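Local coordinates for protein methyltransferase (Thermus thermophilus, PDB 1WS6) that probably transfers methyl groups from S-adenosylmethionine to a substrate, perhaps ribosomal RNA, as a class I methyltransferase with a Rossmann-like fold, at residues A[113-118]-A[142-147]; A[12-17]-A[80-85]; A[42-47]-A[107-112]; A[67-72]-A[93-98]; A[147-152]-A[161-166]. All blocks are in the same frame, centred on the assembly; numbering follows the deposited sequence.

Overall arrangement
Contacts 1, 3, 4 and 5 build one seven-stranded mixed sheet with the strand order 3-2-1-4-5-7-6 of class I methyltransferases, while contact 2 fastens the N-terminal strand pair to a helix outside it. Contact 1 is the buried core, parallel backbone bonds with apolar faces. It shares strand 111-116 with contact 3 and His-147 with contact 5. Contacts 3 and 4 meet through strands 44-48 and 65-69 and are partly buried; arginine stacking and a carboxylate partner mark the first, valine packing the second. Nearer the surface charge grows: contact 2 relies on an asparagine amide and a lysine-glutamate pair, and contact 5 adds an antiparallel backbone pair, two turns and a small salt-bridge network.

Contact 1. Residues A[113-118]-A[142-147]; sequences VAFMAP and LYVLQH
Ala-114, Phe-115 and Met-116 (a selenomethionine) run parallel to Tyr-143, Val-144 and Leu-145, the strand axes 4.8 Å apart and 10° from aligned. Four backbone bonds lace them together: Ala-114 N to Leu-142 O, Val-144 N to Ala-114 O, Met-116 N to Val-144 O and Gln-146 N to Met-116 O, all 2.9 Å long. On one face Phe-115 CD2 rests 3.8 Å from Val-144 CG1; on the other Ala-114 CB touches Tyr-143 CD2.

Gln-146 is the side chain to follow. Its CB sits 3.8 Å from Ala-117 CB. CG is anti to the backbone N (chi1 177°) and the chain stays extended beyond it, which carries CD past that same methyl at 4.0 Å. At the tip NE2 comes to the rim of the Phe-115 ring, in its plane and 3.6 Å from CZ, with amide and ring turned 72° apart. OE1 makes a weak hydrogen bond to Tyr-120 OH, in the APPY sequence that stands where many N-methyltransferases carry an NPPY-like motif.

Strand 44-48 flanks 113-116 on one side, and strand 164-170 flanks 142-147 on the other. Helix 126-134 covers the Met-116, Tyr-143 and Leu-145 face, whereas Phe-45 and Leu-166 pack against the face of Phe-115 and Val-144.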
# COMPACT_ATOMS: atom_id res chain seq x y z
N VAL A 113 2.59 -3.92 8.44
CA VAL A 113 2.86 -2.76 7.61
C VAL A 113 1.58 -2.22 6.99
O VAL A 113 0.71 -2.98 6.56
CB VAL A 113 3.82 -3.09 6.46
CG1 VAL A 113 4.00 -1.86 5.57
CG2 VAL A 113 5.15 -3.56 7.01
N ALA A 114 1.46 -0.90 6.97
CA ALA A 114 0.30 -0.26 6.37
C ALA A 114 0.83 0.83 5.44
O ALA A 114 1.33 1.85 5.90
CB ALA A 114 -0.60 0.34 7.45
N PHE A 115 0.73 0.57 4.14
CA PHE A 115 1.20 1.49 3.11
C PHE A 115 0.03 2.26 2.51
O PHE A 115 -0.98 1.67 2.11
CB PHE A 115 1.92 0.73 1.99
CG PHE A 115 2.22 1.57 0.77
CD1 PHE A 115 1.24 1.79 -0.20
CD2 PHE A 115 3.46 2.15 0.60
CE1 PHE A 115 1.51 2.58 -1.33
CE2 PHE A 115 3.74 2.95 -0.52
CZ PHE A 115 2.76 3.16 -1.49
N MSE A 116 0.18 3.57 2.43
CA MSE A 116 -0.87 4.40 1.87
C MSE A 116 -0.36 5.41 0.84
O MSE A 116 0.47 6.27 1.15
CB MSE A 116 -1.60 5.12 3.00
CG MSE A 116 -2.65 6.09 2.54
SE MSE A 116 -3.72 6.74 4.02
CE MSE A 116 -5.12 5.45 3.86
N ALA A 117 -0.86 5.30 -0.38
CA ALA A 117 -0.49 6.20 -1.46
C ALA A 117 -1.77 6.72 -2.11
O ALA A 117 -2.11 6.35 -3.24
CB ALA A 117 0.39 5.48 -2.48
N PRO A 118 -2.51 7.57 -1.40
CA PRO A 118 -3.75 8.12 -1.93
C PRO A 118 -3.51 9.16 -3.02
O PRO A 118 -2.41 9.70 -3.14
CB PRO A 118 -4.41 8.72 -0.70
CG PRO A 118 -3.26 9.17 0.12
CD PRO A 118 -2.23 8.08 -0.05
N LEU A 142 5.20 -0.80 10.74
CA LEU A 142 5.37 0.48 10.06
C LEU A 142 4.15 1.04 9.36
O LEU A 142 3.31 0.29 8.86
CB LEU A 142 6.45 0.37 8.99
CG LEU A 142 7.92 0.52 9.32
CD1 LEU A 142 8.72 0.38 8.04
CD2 LEU A 142 8.16 1.88 9.98
N TYR A 143 4.09 2.37 9.32
CA TYR A 143 3.06 3.10 8.60
C TYR A 143 3.91 3.79 7.54
O TYR A 143 4.86 4.51 7.87
CB TYR A 143 2.38 4.19 9.44
CG TYR A 143 1.33 3.69 10.42
CD1 TYR A 143 1.65 3.48 11.76
CD2 TYR A 143 0.03 3.43 10.01
CE1 TYR A 143 0.71 3.03 12.65
CE2 TYR A 143 -0.93 2.97 10.90
CZ TYR A 143 -0.58 2.77 12.22
OH TYR A 143 -1.50 2.29 13.11
N VAL A 144 3.62 3.54 6.28
CA VAL A 144 4.38 4.16 5.21
C VAL A 144 3.44 5.04 4.42
O VAL A 144 2.41 4.58 3.92
CB VAL A 144 4.98 3.11 4.27
CG1 VAL A 144 5.75 3.81 3.15
CG2 VAL A 144 5.90 2.17 5.06
N LEU A 145 3.80 6.31 4.29
CA LEU A 145 2.96 7.26 3.58
C LEU A 145 3.67 7.80 2.34
O LEU A 145 4.80 8.28 2.44
CB LEU A 145 2.61 8.39 4.55
CG LEU A 145 2.38 7.89 6.00
CD1 LEU A 145 2.28 9.05 6.99
CD2 LEU A 145 1.12 7.04 6.06
N GLN A 146 3.05 7.69 1.17
CA GLN A 146 3.65 8.23 -0.06
C GLN A 146 2.95 9.54 -0.36
O GLN A 146 1.74 9.64 -0.21
CB GLN A 146 3.48 7.28 -1.25
CG GLN A 146 4.06 7.86 -2.54
CD GLN A 146 3.81 6.99 -3.77
OE1 GLN A 146 3.38 7.48 -4.82
NE2 GLN A 146 4.09 5.69 -3.65
N HIS A 147 3.71 10.54 -0.80
CA HIS A 147 3.14 11.85 -1.07
C HIS A 147 4.12 12.72 -1.85
O HIS A 147 5.27 12.34 -2.05
CB HIS A 147 2.84 12.52 0.26
CG HIS A 147 4.02 12.57 1.17
ND1 HIS A 147 5.09 13.42 0.96
CD2 HIS A 147 4.34 11.85 2.27
CE1 HIS A 147 6.00 13.22 1.89
NE2 HIS A 147 5.57 12.26 2.70

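Contact 2. Residues A[12-17]-A[80-85]; sequences VALKVP and KENVRR
The antiparallel strand pair at the N terminus, 2-3 with 13-14, is clipped to helix 73-86 of the Rossmann-like domain by Lys-15 and Asn-82. The Asn-82 amide grips the backbone of this one residue twice. OD1 takes Lys-15 N at 2.7 Å, the donor tilted from the carbonyl plane; ND2 gives a nearly straight bond of 2.8 Å to Lys-15 O, in plane and on a lone pair. ND2 also donates to Ser-52 O in the glycine-rich loop, which fixes the flip of the amide and ties arm, helix and loop together.

The Lys-15 side chain crosses Glu-81 at about a right angle, runs extended to CE and then bends (chi4 74°). NZ pairs with Glu-81 OE2 at 3.5 Å. Arg-85 NE is also close to NZ, but these side chains are modelled too tightly for their exact placing to be trusted. Leu-14 CD2 packs 4.0 Å from Asn-82 CB.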
# COMPACT_ATOMS: atom_id res chain seq x y z
N VAL A 12 5.17 -10.25 -13.87
CA VAL A 12 3.81 -10.17 -14.40
C VAL A 12 3.29 -8.74 -14.56
O VAL A 12 3.36 -7.92 -13.65
CB VAL A 12 2.82 -10.96 -13.50
CG1 VAL A 12 1.39 -10.69 -13.93
CG2 VAL A 12 3.12 -12.45 -13.59
N ALA A 13 2.75 -8.45 -15.75
CA ALA A 13 2.21 -7.13 -16.06
C ALA A 13 0.86 -6.92 -15.37
O ALA A 13 0.03 -7.83 -15.30
CB ALA A 13 2.05 -6.97 -17.56
N LEU A 14 0.63 -5.72 -14.87
CA LEU A 14 -0.62 -5.44 -14.21
C LEU A 14 -1.45 -4.48 -15.03
O LEU A 14 -0.93 -3.49 -15.54
CB LEU A 14 -0.36 -4.85 -12.82
CG LEU A 14 0.43 -5.74 -11.86
CD1 LEU A 14 0.69 -5.00 -10.55
CD2 LEU A 14 -0.35 -7.03 -11.62
N LYS A 15 -2.73 -4.78 -15.18
CA LYS A 15 -3.62 -3.89 -15.92
C LYS A 15 -3.78 -2.64 -15.06
O LYS A 15 -4.16 -2.73 -13.89
CB LYS A 15 -4.99 -4.54 -16.14
CG LYS A 15 -5.00 -5.81 -16.98
CD LYS A 15 -6.44 -6.31 -17.18
CE LYS A 15 -6.55 -7.56 -18.07
NZ LYS A 15 -6.10 -8.84 -17.41
N VAL A 16 -3.47 -1.47 -15.62
CA VAL A 16 -3.60 -0.22 -14.86
C VAL A 16 -4.29 0.87 -15.68
O VAL A 16 -3.80 1.28 -16.73
CB VAL A 16 -2.23 0.29 -14.39
CG1 VAL A 16 -1.58 -0.74 -13.49
CG2 VAL A 16 -1.34 0.59 -15.58
N PRO A 17 -5.43 1.38 -15.18
CA PRO A 17 -6.18 2.43 -15.88
C PRO A 17 -5.32 3.67 -16.15
O PRO A 17 -4.53 4.09 -15.30
CB PRO A 17 -7.33 2.71 -14.92
CG PRO A 17 -6.72 2.46 -13.58
CD PRO A 17 -5.94 1.19 -13.82
N LYS A 80 -9.18 -7.10 -9.25
CA LYS A 80 -9.51 -8.51 -9.25
C LYS A 80 -8.91 -9.21 -10.45
O LYS A 80 -8.45 -10.35 -10.36
CB LYS A 80 -11.02 -8.69 -9.19
CG LYS A 80 -11.61 -8.17 -7.89
CD LYS A 80 -13.10 -8.44 -7.78
CE LYS A 80 -13.64 -7.93 -6.44
NZ LYS A 80 -15.10 -8.17 -6.27
N GLU A 81 -8.92 -8.52 -11.59
CA GLU A 81 -8.34 -9.10 -12.79
C GLU A 81 -6.86 -9.29 -12.53
O GLU A 81 -6.27 -10.30 -12.93
CB GLU A 81 -8.52 -8.18 -14.00
CG GLU A 81 -9.97 -7.93 -14.40
CD GLU A 81 -10.11 -7.37 -15.81
OE1 GLU A 81 -11.23 -6.97 -16.19
OE2 GLU A 81 -9.09 -7.34 -16.54
N ASN A 82 -6.24 -8.34 -11.83
CA ASN A 82 -4.83 -8.42 -11.55
C ASN A 82 -4.49 -9.51 -10.54
O ASN A 82 -3.44 -10.14 -10.64
CB ASN A 82 -4.28 -7.07 -11.09
CG ASN A 82 -4.16 -6.07 -12.24
OD1 ASN A 82 -3.91 -6.46 -13.37
ND2 ASN A 82 -4.33 -4.78 -11.94
N VAL A 83 -5.38 -9.73 -9.57
CA VAL A 83 -5.18 -10.77 -8.58
C VAL A 83 -5.16 -12.09 -9.34
O VAL A 83 -4.41 -13.01 -9.00
CB VAL A 83 -6.32 -10.76 -7.51
CG1 VAL A 83 -6.40 -12.09 -6.77
CG2 VAL A 83 -6.07 -9.64 -6.50
N ARG A 84 -5.98 -12.17 -10.38
CA ARG A 84 -6.07 -13.35 -11.24
C ARG A 84 -4.81 -13.53 -12.07
O ARG A 84 -4.20 -14.60 -12.04
CB ARG A 84 -7.28 -13.23 -12.17
CG ARG A 84 -8.59 -13.63 -11.53
CD ARG A 84 -8.87 -15.13 -11.69
NE ARG A 84 -9.61 -15.42 -12.91
CZ ARG A 84 -10.13 -16.61 -13.22
NH1 ARG A 84 -9.98 -17.64 -12.39
NH2 ARG A 84 -10.81 -16.77 -14.35
N ARG A 85 -4.42 -12.50 -12.81
CA ARG A 85 -3.22 -12.59 -13.65
C ARG A 85 -2.01 -13.01 -12.84
O ARG A 85 -1.21 -13.83 -13.29
CB ARG A 85 -2.91 -11.25 -14.32
CG ARG A 85 -3.99 -10.69 -15.22
CD ARG A 85 -3.63 -9.30 -15.77
NE ARG A 85 -2.77 -9.35 -16.96
CZ ARG A 85 -1.50 -9.75 -16.96
NH1 ARG A 85 -0.92 -10.15 -15.84
NH2 ARG A 85 -0.80 -9.75 -18.09

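Contact 3. Residues A[42-47]-A[107-112]; sequences RGRFLD and QGERFT
Where the chain turns a corner at Thr-112, segments 42-47 and 107-112 come together at Arg-44 and Phe-111, whose CA atoms are 4.6 Å apart, and Thr-112 N donates to Arg-44 O at 2.8 Å. This is near the start of the neighbouring parallel strands 44-48 and 111-116 of the Rossmann-like sheet.

Phe-111 is held like a card between two residues. Over one face lies Leu-46, its CG 3.7 Å from the ring centroid and almost on the normal, a CH-pi contact. On the opposite face the Arg-44 guanidinium lies nearly flat, planes 16° apart and centres 4.0 Å apart, an off-centre cation-pi stack.

Bends at chi2 (-135°) and chi3 (-53°) fold the arginine back over the ring and turn its side toward Arg-110 O. NE reaches that oxygen at 2.9 Å and NH2 at 3.0 Å, both with the acceptor in the guanidinium plane. NH2 adds a salt bridge to Glu-109 OE1, although the hydrogen bond within it is weak. NH1 has a long, weak ion pair with Glu-65.

Bonds at the edge of the guanidinium and an aromatic ring on its face fix its rotation. A carbonyl, a carboxylate and a ring face all meet the cation and would be expected to stabilise its charge.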
# COMPACT_ATOMS: atom_id res chain seq x y z
N ARG A 42 8.10 -11.37 7.40
CA ARG A 42 6.93 -10.77 6.75
C ARG A 42 5.83 -10.44 7.73
O ARG A 42 6.06 -9.88 8.79
CB ARG A 42 6.39 -11.71 5.67
CG ARG A 42 7.37 -12.01 4.55
CD ARG A 42 7.74 -10.75 3.74
NE ARG A 42 8.68 -11.07 2.67
CZ ARG A 42 10.00 -11.21 2.84
NH1 ARG A 42 10.54 -11.04 4.04
NH2 ARG A 42 10.77 -11.55 1.81
N GLY A 43 4.60 -10.80 7.35
CA GLY A 43 3.45 -10.52 8.19
C GLY A 43 2.29 -10.01 7.34
O GLY A 43 2.25 -10.25 6.14
N ARG A 44 1.35 -9.31 7.97
CA ARG A 44 0.21 -8.78 7.24
C ARG A 44 0.47 -7.36 6.74
O ARG A 44 0.98 -6.50 7.47
CB ARG A 44 -1.04 -8.82 8.12
CG ARG A 44 -1.45 -10.23 8.53
CD ARG A 44 -2.95 -10.43 8.37
NE ARG A 44 -3.67 -9.37 9.06
CZ ARG A 44 -4.94 -9.05 8.85
NH1 ARG A 44 -5.67 -9.70 7.95
NH2 ARG A 44 -5.47 -8.04 9.53
N PHE A 45 0.12 -7.12 5.47
CA PHE A 45 0.32 -5.85 4.79
C PHE A 45 -1.03 -5.24 4.43
O PHE A 45 -1.88 -5.90 3.83
CB PHE A 45 1.17 -6.11 3.53
CG PHE A 45 1.65 -4.87 2.82
CD1 PHE A 45 0.82 -4.18 1.95
CD2 PHE A 45 2.94 -4.41 3.01
CE1 PHE A 45 1.28 -3.07 1.28
CE2 PHE A 45 3.41 -3.30 2.34
CZ PHE A 45 2.58 -2.62 1.48
N LEU A 46 -1.23 -3.98 4.79
CA LEU A 46 -2.49 -3.28 4.54
C LEU A 46 -2.28 -2.21 3.48
O LEU A 46 -1.39 -1.37 3.60
CB LEU A 46 -2.98 -2.61 5.84
CG LEU A 46 -4.46 -2.24 6.05
CD1 LEU A 46 -4.58 -0.86 6.67
CD2 LEU A 46 -5.21 -2.28 4.73
N ASP A 47 -3.09 -2.23 2.43
CA ASP A 47 -2.94 -1.23 1.37
C ASP A 47 -4.25 -0.55 1.03
O ASP A 47 -4.96 -0.96 0.12
CB ASP A 47 -2.35 -1.87 0.11
CG ASP A 47 -2.27 -0.90 -1.07
OD1 ASP A 47 -2.29 0.33 -0.86
OD2 ASP A 47 -2.19 -1.37 -2.23
N GLN A 107 -12.89 -5.27 14.46
CA GLN A 107 -12.69 -6.69 14.22
C GLN A 107 -11.37 -7.16 14.81
O GLN A 107 -11.01 -8.33 14.68
CB GLN A 107 -12.71 -6.99 12.71
CG GLN A 107 -13.87 -6.34 11.97
CD GLN A 107 -13.94 -6.73 10.50
OE1 GLN A 107 -14.66 -6.11 9.72
NE2 GLN A 107 -13.19 -7.77 10.12
N GLY A 108 -10.66 -6.25 15.45
CA GLY A 108 -9.38 -6.60 16.04
C GLY A 108 -8.34 -6.92 14.98
O GLY A 108 -7.42 -7.71 15.21
N GLU A 109 -8.50 -6.31 13.81
CA GLU A 109 -7.56 -6.53 12.71
C GLU A 109 -6.23 -5.86 13.00
O GLU A 109 -6.18 -4.74 13.53
CB GLU A 109 -8.13 -5.96 11.41
CG GLU A 109 -9.38 -6.66 10.93
CD GLU A 109 -9.08 -7.98 10.28
OE1 GLU A 109 -8.13 -8.66 10.72
OE2 GLU A 109 -9.80 -8.36 9.33
N ARG A 110 -5.14 -6.55 12.66
CA ARG A 110 -3.81 -6.00 12.85
C ARG A 110 -2.85 -6.36 11.74
O ARG A 110 -2.94 -7.43 11.12
CB ARG A 110 -3.26 -6.39 14.22
CG ARG A 110 -3.38 -5.24 15.20
CD ARG A 110 -3.88 -5.69 16.54
NE ARG A 110 -4.33 -4.56 17.36
CZ ARG A 110 -5.38 -3.79 17.07
NH1 ARG A 110 -6.09 -4.00 15.97
NH2 ARG A 110 -5.73 -2.81 17.90
N PHE A 111 -1.93 -5.44 11.47
CA PHE A 111 -0.96 -5.61 10.40
C PHE A 111 0.43 -5.20 10.82
O PHE A 111 0.61 -4.44 11.77
CB PHE A 111 -1.35 -4.74 9.21
CG PHE A 111 -2.76 -4.94 8.75
CD1 PHE A 111 -3.05 -5.76 7.67
CD2 PHE A 111 -3.82 -4.32 9.41
CE1 PHE A 111 -4.35 -5.96 7.25
CE2 PHE A 111 -5.13 -4.51 9.00
CZ PHE A 111 -5.40 -5.33 7.92
N THR A 112 1.42 -5.71 10.10
CA THR A 112 2.81 -5.38 10.37
C THR A 112 3.19 -4.11 9.60
O THR A 112 4.00 -3.30 10.07
CB THR A 112 3.70 -6.54 9.95
OG1 THR A 112 3.34 -7.69 10.72
CG2 THR A 112 5.17 -6.22 10.16

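Contact 4. Residues A[67-72]-A[93-98]; sequences VLVEKD and VALPVE
Val-69 and Val-93 form the single parallel bridge here, CA atoms 4.5 Å apart, where the short strand 91-93 joins the edge of the sheet. Two backbone hydrogen bonds make the bridge: Val-93 N to Leu-68 O, 2.8 Å and practically straight, and Glu-70 N to Val-93 O at 3.1 Å. Past the bridge Ala-94 centres an inverse gamma turn, and its CA sends a C-H toward Glu-70 O at 3.3 Å.

Apolar contacts gather round Val-69. Its CB faces Val-93 CB, and its CG2 meets Val-97 CG2 at 4.1 Å. Leu-95 CG lies between its backbone N and carbonyl carbon (chi1 51°), and CD1 returns to within 4.2 Å of that same CG2. Further back Val-67 CG1 touches Val-93 CG2 at 4.1 Å.

Neither acidic side chain bonds across the contact: Glu-70 OE1 takes Asp-72 N at 2.9 Å from above the carboxylate plane, and Asp-72 OD2 caps Glu-74 N at the start of helix 73-86. Glu-70 stands just after the second strand, where class I relatives commonly carry an acidic residue for the cofactor ribose; a like role here is only inferred.

Strand 44-48 flanks 67-69 on its other side. Phe-100 of helix 97-106 packs on Val-69, Val-93 and Leu-95, while helix 73-86 lies against Leu-68, Glu-70 and Ala-94.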
# COMPACT_ATOMS: atom_id res chain seq x y z
N VAL A 67 -3.93 -7.14 2.30
CA VAL A 67 -5.32 -6.72 2.34
C VAL A 67 -5.38 -5.41 1.58
O VAL A 67 -4.74 -4.45 1.96
CB VAL A 67 -5.80 -6.49 3.78
CG1 VAL A 67 -7.17 -5.83 3.77
CG2 VAL A 67 -5.87 -7.82 4.50
N LEU A 68 -6.14 -5.38 0.50
CA LEU A 68 -6.25 -4.18 -0.32
C LEU A 68 -7.66 -3.63 -0.30
O LEU A 68 -8.62 -4.33 -0.63
CB LEU A 68 -5.86 -4.50 -1.76
CG LEU A 68 -4.41 -4.95 -2.00
CD1 LEU A 68 -4.14 -6.31 -1.38
CD2 LEU A 68 -4.16 -4.99 -3.50
N VAL A 69 -7.80 -2.36 0.08
CA VAL A 69 -9.11 -1.75 0.10
C VAL A 69 -9.12 -0.61 -0.92
O VAL A 69 -8.19 0.20 -0.97
CB VAL A 69 -9.51 -1.31 1.55
CG1 VAL A 69 -8.30 -1.22 2.43
CG2 VAL A 69 -10.28 -0.00 1.53
N GLU A 70 -10.16 -0.59 -1.75
CA GLU A 70 -10.32 0.40 -2.83
C GLU A 70 -11.82 0.63 -3.06
O GLU A 70 -12.59 -0.31 -3.14
CB GLU A 70 -9.64 -0.13 -4.11
CG GLU A 70 -9.99 0.61 -5.38
CD GLU A 70 -9.69 2.09 -5.30
OE1 GLU A 70 -10.47 2.89 -5.86
OE2 GLU A 70 -8.68 2.47 -4.67
N LYS A 71 -12.21 1.90 -3.18
CA LYS A 71 -13.62 2.26 -3.34
C LYS A 71 -14.19 2.28 -4.75
O LYS A 71 -15.36 1.99 -4.95
CB LYS A 71 -13.87 3.63 -2.73
CG LYS A 71 -13.06 4.73 -3.39
CD LYS A 71 -13.41 6.09 -2.83
CE LYS A 71 -12.28 7.08 -3.07
NZ LYS A 71 -11.90 7.14 -4.52
N ASP A 72 -13.37 2.67 -5.71
CA ASP A 72 -13.77 2.78 -7.11
C ASP A 72 -14.03 1.42 -7.76
O ASP A 72 -13.10 0.66 -8.03
CB ASP A 72 -12.67 3.53 -7.88
CG ASP A 72 -12.99 3.70 -9.35
OD1 ASP A 72 -12.13 4.26 -10.07
OD2 ASP A 72 -14.08 3.28 -9.80
N VAL A 93 -11.03 -5.69 -0.49
CA VAL A 93 -12.14 -5.09 0.24
C VAL A 93 -12.61 -3.85 -0.54
O VAL A 93 -11.93 -2.81 -0.55
CB VAL A 93 -11.70 -4.69 1.64
CG1 VAL A 93 -12.89 -4.25 2.46
CG2 VAL A 93 -11.01 -5.87 2.30
N ALA A 94 -13.76 -3.97 -1.19
CA ALA A 94 -14.30 -2.90 -2.00
C ALA A 94 -15.15 -1.89 -1.24
O ALA A 94 -16.38 -1.97 -1.24
CB ALA A 94 -15.11 -3.47 -3.16
N LEU A 95 -14.49 -0.92 -0.63
CA LEU A 95 -15.20 0.12 0.10
C LEU A 95 -14.25 1.24 0.46
O LEU A 95 -13.03 1.08 0.44
CB LEU A 95 -15.85 -0.48 1.35
CG LEU A 95 -14.97 -1.31 2.26
CD1 LEU A 95 -14.13 -0.40 3.11
CD2 LEU A 95 -15.83 -2.20 3.14
N PRO A 96 -14.81 2.42 0.76
CA PRO A 96 -14.03 3.60 1.13
C PRO A 96 -13.16 3.35 2.36
O PRO A 96 -13.56 2.65 3.29
CB PRO A 96 -15.10 4.67 1.36
CG PRO A 96 -16.29 3.88 1.76
CD PRO A 96 -16.25 2.70 0.83
N VAL A 97 -11.96 3.91 2.34
CA VAL A 97 -11.02 3.74 3.43
C VAL A 97 -11.60 4.26 4.75
O VAL A 97 -11.32 3.70 5.82
CB VAL A 97 -9.71 4.48 3.13
CG1 VAL A 97 -8.74 4.34 4.28
CG2 VAL A 97 -9.12 3.92 1.84
N GLU A 98 -12.41 5.31 4.67
CA GLU A 98 -13.02 5.92 5.84
C GLU A 98 -14.04 5.00 6.53
O GLU A 98 -14.44 5.24 7.67
CB GLU A 98 -13.68 7.24 5.45
CG GLU A 98 -14.68 7.12 4.28
CD GLU A 98 -15.45 8.40 4.02
OE1 GLU A 98 -14.86 9.38 3.51
OE2 GLU A 98 -16.66 8.43 4.34

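Contact 5. Residues A[147-152]-A[161-166]; sequences HPKDLY and YGENAL
Pro-148 O, in the residue paired with Asn-164, is gripped by two donors from opposite faces of its carbonyl plane: Leu-151 N at 2.8 Å, closing a type I turn, and His-147 ND1 at 2.9 Å. Here the antiparallel end of the sheet begins, strand 141-148 against 164-170. His-147 and Ala-165 form a hydrogen-bonded pair, with Ala-165 N to His-147 O at 2.8 Å and His-147 N to Ala-165 O at 3.0 Å; Lys-149 N then reaches Glu-163 O. The partner strand is entered through a type II' turn from Tyr-161 to Asn-164, the tip of the hairpin that joins strands 157-161 and 164-170.

The His-147 ring is held at both nitrogens and covered on both faces. A chi1 of 54° swings it over the backbone, with Ala-165 O above the centre of one face and Leu-151 CD1 over the opposite face. CE1 touches Ala-165 CB at 3.5 Å, and NE2 is hydrogen-bonded to Thr-167 OG1.

The Lys-149 side chain links the two turns: its NZ sits 3.1 Å from Asp-150 OD1, on the syn lone pair of that oxygen, and makes a long salt bridge, 3.8 Å, to Glu-163 OE1.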
# COMPACT_ATOMS: atom_id res chain seq x y z
N HIS A 147 3.71 10.54 -0.80
CA HIS A 147 3.14 11.85 -1.07
C HIS A 147 4.12 12.72 -1.85
O HIS A 147 5.27 12.34 -2.05
CB HIS A 147 2.84 12.52 0.26
CG HIS A 147 4.02 12.57 1.17
ND1 HIS A 147 5.09 13.42 0.96
CD2 HIS A 147 4.34 11.85 2.27
CE1 HIS A 147 6.00 13.22 1.89
NE2 HIS A 147 5.57 12.26 2.70
N PRO A 148 3.67 13.89 -2.31
CA PRO A 148 4.62 14.74 -3.04
C PRO A 148 5.71 15.21 -2.08
O PRO A 148 5.42 15.57 -0.94
CB PRO A 148 3.75 15.87 -3.59
CG PRO A 148 2.52 15.85 -2.71
CD PRO A 148 2.29 14.39 -2.44
N LYS A 149 6.96 15.20 -2.54
CA LYS A 149 8.09 15.59 -1.70
C LYS A 149 7.94 16.93 -0.98
O LYS A 149 8.57 17.16 0.06
CB LYS A 149 9.38 15.59 -2.53
CG LYS A 149 9.63 16.85 -3.36
CD LYS A 149 10.92 16.73 -4.16
CE LYS A 149 11.55 18.09 -4.47
NZ LYS A 149 10.65 19.01 -5.21
N ASP A 150 7.10 17.82 -1.50
CA ASP A 150 6.92 19.12 -0.86
C ASP A 150 6.01 19.06 0.37
O ASP A 150 6.01 19.97 1.20
CB ASP A 150 6.42 20.14 -1.88
CG ASP A 150 7.51 20.54 -2.89
OD1 ASP A 150 8.16 19.63 -3.47
OD2 ASP A 150 7.73 21.75 -3.11
N LEU A 151 5.25 17.98 0.49
CA LEU A 151 4.38 17.80 1.65
C LEU A 151 5.31 17.30 2.75
O LEU A 151 6.08 16.38 2.51
CB LEU A 151 3.31 16.76 1.32
CG LEU A 151 2.08 16.63 2.23
CD1 LEU A 151 2.22 15.42 3.12
CD2 LEU A 151 1.89 17.91 3.04
N TYR A 152 5.25 17.89 3.94
CA TYR A 152 6.13 17.46 5.02
C TYR A 152 5.43 17.03 6.31
O TYR A 152 4.55 17.73 6.82
CB TYR A 152 7.13 18.55 5.39
CG TYR A 152 8.07 18.12 6.50
CD1 TYR A 152 9.04 17.15 6.28
CD2 TYR A 152 7.92 18.61 7.80
CE1 TYR A 152 9.83 16.68 7.30
CE2 TYR A 152 8.72 18.14 8.83
CZ TYR A 152 9.66 17.18 8.58
OH TYR A 152 10.42 16.67 9.60
N TYR A 161 12.26 10.30 -3.63
CA TYR A 161 12.50 9.63 -4.91
C TYR A 161 11.97 10.52 -6.00
O TYR A 161 10.80 10.46 -6.37
CB TYR A 161 11.78 8.28 -4.96
CG TYR A 161 12.28 7.31 -3.92
CD1 TYR A 161 11.63 7.16 -2.71
CD2 TYR A 161 13.47 6.62 -4.12
CE1 TYR A 161 12.14 6.35 -1.73
CE2 TYR A 161 14.00 5.81 -3.14
CZ TYR A 161 13.33 5.68 -1.95
OH TYR A 161 13.88 4.90 -0.96
N GLY A 162 12.85 11.37 -6.52
CA GLY A 162 12.44 12.30 -7.55
C GLY A 162 11.43 13.29 -7.00
O GLY A 162 11.77 14.12 -6.15
N GLU A 163 10.18 13.19 -7.44
CA GLU A 163 9.14 14.11 -7.00
C GLU A 163 8.27 13.56 -5.86
O GLU A 163 7.46 14.29 -5.28
CB GLU A 163 8.25 14.49 -8.18
CG GLU A 163 7.83 15.95 -8.19
CD GLU A 163 8.98 16.89 -8.58
OE1 GLU A 163 8.80 18.12 -8.46
OE2 GLU A 163 10.04 16.39 -9.00
N ASN A 164 8.44 12.28 -5.53
CA ASN A 164 7.66 11.68 -4.46
C ASN A 164 8.52 11.38 -3.25
O ASN A 164 9.73 11.17 -3.36
CB ASN A 164 7.02 10.37 -4.92
CG ASN A 164 6.20 10.53 -6.18
OD1 ASN A 164 6.69 10.34 -7.29
ND2 ASN A 164 4.94 10.89 -6.01
N ALA A 165 7.89 11.34 -2.09
CA ALA A 165 8.59 11.03 -0.86
C ALA A 165 7.81 9.97 -0.10
O ALA A 165 6.61 9.79 -0.31
CB ALA A 165 8.74 12.28 -0.01
N LEU A 166 8.51 9.24 0.76
CA LEU A 166 7.87 8.24 1.59
C LEU A 166 8.20 8.61 3.01
O LEU A 166 9.36 8.91 3.32
CB LEU A 166 8.40 6.84 1.28
CG LEU A 166 7.92 6.13 0.01
CD1 LEU A 166 8.63 4.78 -0.10
CD2 LEU A 166 6.41 5.95 0.06